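PDB 6LWT: superantigen-like protein SSL10 from Staphylococcus aureus subsp. aureus, which probably inhibits host classical complement activation by binding the Fc region of human IgG and so interfering with its interaction with C1q, and also hinders plasma clotting through prothrombin. Local coordinates for residues 140-143 / 144-148; 171-174 / 175-178; 186-189 / 190-193. All coordinates share one frame; numbering follows the deposited sequence.

Contact 1: 140-143 / 144-148; sequences LRKH and LIEKY
The carbonyl oxygen of R141 takes the amide of I145 at 2.8 Å, O to N. The same oxygen is covered by the I145 side chain, whose CG1 lies 3.2 Å from R141 O because chi1 of -71° sets that branch beside its own backbone N. The neighbouring i to i+4 bonds repeat the step: L144 N to L140 O, E146 N to K142 O at 2.9 Å, and K147 N to H143 O. On the outer side K142 and E146 run side by side, pointing the same way. With K142 CG anti to the backbone N (chi1 -167°), its methylenes lie along the carboxylate, and CG comes 3.4 Å from E146 OE2. The opposite charges stay too far apart for a salt bridge, K142 NZ being 4.6 Å from E146 OE2. One residue on, the K147 chain runs beside the H143 imidazole, pointing the same way, and its ammonium makes a cation-pi contact with Y122. L140 and L144 pack on I195 and V197 of strand 192-198. R141 leaves on another flank, where D137, Y151 and S176 hold its guanidinium. This is the helix of the beta-grasp domain, packed on the sheet through L140 and L144 and on Y19 and Y22 of helix 14-22 through I145, with K142 and E146 on the outer flank.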
# COMPACT_ATOMS: atom_id res chain seq x y z
N LEU A 140 1.76 3.91 5.11
CA LEU A 140 2.85 4.85 5.38
C LEU A 140 2.47 6.28 4.95
O LEU A 140 2.70 7.23 5.70
CB LEU A 140 4.16 4.40 4.72
CG LEU A 140 4.89 3.26 5.44
CD1 LEU A 140 6.00 2.68 4.58
CD2 LEU A 140 5.43 3.76 6.78
N ARG A 141 1.87 6.43 3.77
CA ARG A 141 1.48 7.77 3.35
C ARG A 141 0.39 8.37 4.21
O ARG A 141 0.48 9.55 4.57
CB ARG A 141 1.10 7.83 1.87
CG ARG A 141 2.27 7.44 0.99
CD ARG A 141 2.08 7.91 -0.43
NE ARG A 141 2.80 7.06 -1.40
CZ ARG A 141 3.17 7.44 -2.62
NH1 ARG A 141 3.77 6.56 -3.41
NH2 ARG A 141 2.94 8.68 -3.06
N LYS A 142 -0.59 7.57 4.58
CA LYS A 142 -1.65 8.05 5.48
C LYS A 142 -1.09 8.50 6.82
O LYS A 142 -1.49 9.56 7.35
CB LYS A 142 -2.72 6.98 5.70
CG LYS A 142 -3.98 7.51 6.38
CD LYS A 142 -5.03 6.42 6.49
CE LYS A 142 -4.72 5.48 7.65
NZ LYS A 142 -5.85 4.58 7.99
N HIS A 143 -0.15 7.72 7.36
CA HIS A 143 0.62 8.11 8.55
C HIS A 143 1.31 9.46 8.39
O HIS A 143 1.20 10.33 9.28
CB HIS A 143 1.63 7.01 8.90
CG HIS A 143 2.43 7.28 10.14
ND1 HIS A 143 3.74 7.73 10.10
CD2 HIS A 143 2.12 7.18 11.45
CE1 HIS A 143 4.19 7.89 11.32
NE2 HIS A 143 3.23 7.56 12.17
N LEU A 144 1.98 9.68 7.26
CA LEU A 144 2.68 10.93 7.02
C LEU A 144 1.72 12.08 6.78
O LEU A 144 2.02 13.22 7.15
CB LEU A 144 3.64 10.80 5.85
CG LEU A 144 4.76 9.77 5.97
CD1 LEU A 144 5.47 9.67 4.63
CD2 LEU A 144 5.74 10.11 7.08
N ILE A 145 0.57 11.79 6.17
CA ILE A 145 -0.48 12.82 5.97
C ILE A 145 -1.01 13.28 7.33
O ILE A 145 -1.02 14.48 7.62
CB ILE A 145 -1.65 12.29 5.10
CG1 ILE A 145 -1.20 12.12 3.64
CG2 ILE A 145 -2.84 13.26 5.16
CD1 ILE A 145 -2.05 11.20 2.81
N GLU A 146 -1.41 12.31 8.15
CA GLU A 146 -2.00 12.59 9.45
C GLU A 146 -1.01 13.19 10.44
O GLU A 146 -1.38 14.09 11.18
CB GLU A 146 -2.63 11.33 10.06
CG GLU A 146 -3.83 10.83 9.28
CD GLU A 146 -4.36 9.49 9.76
OE1 GLU A 146 -3.87 8.96 10.78
OE2 GLU A 146 -5.29 8.98 9.12
N LYS A 147 0.22 12.68 10.48
CA LYS A 147 1.19 13.16 11.48
C LYS A 147 1.94 14.41 11.09
O LYS A 147 2.19 15.28 11.93
CB LYS A 147 2.20 12.06 11.86
CG LYS A 147 2.11 11.59 13.30
CD LYS A 147 3.47 11.17 13.82
CE LYS A 147 3.35 10.47 15.16
NZ LYS A 147 4.69 10.18 15.74
N TYR A 148 2.34 14.51 9.82
CA TYR A 148 3.24 15.57 9.37
C TYR A 148 2.67 16.48 8.30
O TYR A 148 3.37 17.40 7.82
CB TYR A 148 4.57 14.95 8.90
CG TYR A 148 5.20 14.02 9.91
CD1 TYR A 148 5.64 14.51 11.14
CD2 TYR A 148 5.34 12.65 9.66
CE1 TYR A 148 6.21 13.66 12.09
CE2 TYR A 148 5.91 11.80 10.61
CZ TYR A 148 6.35 12.32 11.83
OH TYR A 148 6.92 11.50 12.78

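Contact 2: 171-174 / 175-178; sequences NLDL and RSKL
Strand 169-173 ends in a type I beta turn from D173 to S176, closed by a weak bond from S176 N to D173 O at 3.4 Å. The side chain of D173 does more of the holding. With CG anti to the backbone N (chi1 -172°), its carboxylate reaches forward over the turn, and OD1 accepts two N-H groups of R175. The backbone R175 N meets D173 OD1 at 3.0 Å from above the carboxylate plane, an Asx turn superposed on the type I turn. R175 NE, 3.0 Å away, meets the syn lone pair of D173 OD1. R175 NH2 completes a side-on, two-nitrogen salt bridge to D173 OD2 at 2.9 Å. For this the arginine chain bends at chi3 (-62°), folding the guanidinium back so that the carboxylate sits at its edge, the two planes 34° apart. Beyond the turn the chain doubles back enough for L178 CD1 to touch L172 CD2 at 3.8 Å, an apolar contact. L172 and L174 also pack on strand 159-164, the partner of this outermost strand. Helix 133-148 also meets this region, with D137 against L172 and L178, and R141 bonded to S176 O; Y22 of helix 14-22 bonds to L178 N.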
# COMPACT_ATOMS: atom_id res chain seq x y z
N ASN A 171 12.30 2.05 -3.02
CA ASN A 171 12.32 3.49 -2.84
C ASN A 171 11.06 4.07 -3.49
O ASN A 171 10.91 3.98 -4.72
CB ASN A 171 13.60 4.09 -3.40
CG ASN A 171 13.70 5.57 -3.13
OD1 ASN A 171 13.82 5.98 -1.98
ND2 ASN A 171 13.59 6.38 -4.18
N LEU A 172 10.18 4.63 -2.67
CA LEU A 172 8.90 5.20 -3.13
C LEU A 172 9.00 6.70 -3.30
O LEU A 172 9.55 7.41 -2.45
CB LEU A 172 7.81 4.91 -2.12
CG LEU A 172 7.63 3.44 -1.75
CD1 LEU A 172 6.70 3.30 -0.56
CD2 LEU A 172 7.09 2.68 -2.93
N ASP A 173 8.47 7.18 -4.42
CA ASP A 173 8.45 8.61 -4.72
C ASP A 173 7.11 9.20 -4.28
O ASP A 173 6.06 8.89 -4.85
CB ASP A 173 8.67 8.80 -6.22
CG ASP A 173 8.87 10.27 -6.61
OD1 ASP A 173 8.74 11.20 -5.76
OD2 ASP A 173 9.17 10.47 -7.81
N LEU A 174 7.13 10.08 -3.28
CA LEU A 174 5.91 10.71 -2.79
C LEU A 174 5.32 11.74 -3.77
O LEU A 174 4.18 12.13 -3.60
CB LEU A 174 6.11 11.34 -1.40
CG LEU A 174 6.56 10.34 -0.32
CD1 LEU A 174 6.90 11.12 0.94
CD2 LEU A 174 5.47 9.31 -0.06
N ARG A 175 6.06 12.11 -4.81
CA ARG A 175 5.53 13.02 -5.83
C ARG A 175 4.52 12.38 -6.78
O ARG A 175 3.86 13.09 -7.53
CB ARG A 175 6.65 13.63 -6.64
CG ARG A 175 7.71 14.37 -5.83
CD ARG A 175 8.89 14.78 -6.71
NE ARG A 175 9.54 13.61 -7.29
CZ ARG A 175 10.52 13.65 -8.19
NH1 ARG A 175 11.00 14.81 -8.62
NH2 ARG A 175 11.02 12.52 -8.67
N SER A 176 4.39 11.06 -6.78
CA SER A 176 3.34 10.41 -7.54
C SER A 176 2.71 9.23 -6.84
O SER A 176 3.22 8.72 -5.81
CB SER A 176 3.87 9.99 -8.91
OG SER A 176 5.04 9.24 -8.77
N LYS A 177 1.61 8.77 -7.41
CA LYS A 177 0.92 7.58 -6.90
C LYS A 177 1.80 6.36 -7.14
O LYS A 177 2.51 6.30 -8.13
CB LYS A 177 -0.44 7.40 -7.57
CG LYS A 177 -1.40 6.56 -6.74
CD LYS A 177 -2.48 5.82 -7.54
CE LYS A 177 -3.65 6.70 -7.94
NZ LYS A 177 -4.73 5.89 -8.59
N LEU A 178 1.76 5.38 -6.24
CA LEU A 178 2.40 4.10 -6.54
C LEU A 178 1.79 3.56 -7.83
O LEU A 178 0.59 3.65 -8.02
CB LEU A 178 2.17 3.08 -5.42
CG LEU A 178 2.85 1.72 -5.57
CD1 LEU A 178 4.36 1.85 -5.51
CD2 LEU A 178 2.38 0.78 -4.48

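Contact 3: 186-189 / 190-193; sequences VIES and KQIK
A short 3-10 turn carries the chain from strand 186-188 into strand 192-198, and two i to i+3 backbone bonds shape it. Q191 N reaches E188 O at 3.0 Å, and I192 N reaches S189 O at 3.3 Å. A water bridges S189 O and I192 O, donating to each at 2.8 Å, so S189 O is gripped by an amide and a water together. On the outer side E188 and K190 form a salt bridge, NZ of K190 lying 3.5 Å from E188 OE1. Bends at both ends allow it: chi2 of E188 is 93°, and the lysine turns at chi4 (55°) to bring its ammonium back over E188 CG. On the inner side the two isoleucines cross at about a right angle, CG2 of I187 against CG1 of I192 at 3.9 Å. Both also rest on L164 of strand 159-164 and on helix 133-148, at L133 and L136 respectively. The hydroxyl of S189 bonds to K128 O, tying the turn to the chain before strand 130-132. The whole is a 3-10 connection between two strands, leading into the central strand of the beta-grasp sheet.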
# COMPACT_ATOMS: atom_id res chain seq x y z
N VAL A 186 4.58 -8.75 -2.71
CA VAL A 186 4.33 -9.16 -1.32
C VAL A 186 5.64 -9.10 -0.54
O VAL A 186 6.65 -9.61 -1.02
CB VAL A 186 3.75 -10.59 -1.23
CG1 VAL A 186 3.59 -11.03 0.22
CG2 VAL A 186 2.42 -10.67 -1.96
N ILE A 187 5.62 -8.47 0.63
CA ILE A 187 6.79 -8.32 1.47
C ILE A 187 6.55 -9.14 2.74
O ILE A 187 5.48 -9.08 3.33
CB ILE A 187 7.08 -6.85 1.83
CG1 ILE A 187 7.28 -6.00 0.56
CG2 ILE A 187 8.30 -6.77 2.75
CD1 ILE A 187 7.23 -4.50 0.80
N GLU A 188 7.56 -9.88 3.14
CA GLU A 188 7.58 -10.60 4.40
C GLU A 188 7.88 -9.60 5.52
O GLU A 188 8.97 -9.05 5.59
CB GLU A 188 8.65 -11.69 4.32
CG GLU A 188 8.70 -12.62 5.51
CD GLU A 188 7.88 -13.89 5.37
OE1 GLU A 188 7.99 -14.73 6.30
OE2 GLU A 188 7.14 -14.07 4.36
N SER A 189 6.92 -9.38 6.40
CA SER A 189 6.95 -8.26 7.35
C SER A 189 8.16 -8.25 8.29
O SER A 189 8.67 -7.19 8.62
CB SER A 189 5.66 -8.24 8.17
OG SER A 189 4.49 -8.08 7.36
N LYS A 190 8.57 -9.43 8.73
CA LYS A 190 9.74 -9.61 9.62
C LYS A 190 11.09 -9.29 8.96
O LYS A 190 12.08 -9.09 9.65
CB LYS A 190 9.79 -11.06 10.13
CG LYS A 190 10.19 -12.07 9.07
CD LYS A 190 10.52 -13.45 9.65
CE LYS A 190 10.44 -14.59 8.65
NZ LYS A 190 11.27 -14.42 7.43
N GLN A 191 11.12 -9.29 7.62
CA GLN A 191 12.29 -8.89 6.87
C GLN A 191 12.54 -7.40 6.79
O GLN A 191 13.64 -7.00 6.44
CB GLN A 191 12.27 -9.53 5.46
CG GLN A 191 12.48 -11.05 5.49
CD GLN A 191 13.75 -11.46 6.26
OE1 GLN A 191 14.87 -11.30 5.76
NE2 GLN A 191 13.59 -11.97 7.49
N ILE A 192 11.56 -6.58 7.15
CA ILE A 192 11.73 -5.14 7.03
C ILE A 192 12.67 -4.69 8.14
O ILE A 192 12.43 -4.95 9.33
CB ILE A 192 10.40 -4.37 7.07
CG1 ILE A 192 9.42 -4.90 6.00
CG2 ILE A 192 10.63 -2.88 6.88
CD1 ILE A 192 8.01 -4.41 6.18
N LYS A 193 13.75 -4.03 7.76
CA LYS A 193 14.78 -3.57 8.70
C LYS A 193 14.41 -2.17 9.16
O LYS A 193 14.26 -1.93 10.35
CB LYS A 193 16.17 -3.58 8.03
CG LYS A 193 17.34 -3.11 8.91
CD LYS A 193 18.62 -2.85 8.09
CE LYS A 193 19.60 -4.02 8.12
NZ LYS A 193 20.64 -3.85 9.19
O HOH W 1 10.25 -6.13 10.65

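Overall arrangement
From the N terminus the contacts come in series, none nested or crossed, and each is local to the C-terminal beta-grasp domain: helix turns, a beta turn and a 3-10 turn. Contact 1 forms the last turns of helix 133-148. The chain then runs through strands 159-164 and 169-173, and contact 2 turns it off the sheet edge. A further loop leads to strand 186-188, which pairs with strand 130-132 just ahead of the helix, and contact 3 passes the chain into strand 192-198. Contacts 1 and 2 touch through R141 at S176. Contact 3 stands apart, its centre about 20 Å from that of contact 1, yet strand 192-198 runs from it beneath the same helix.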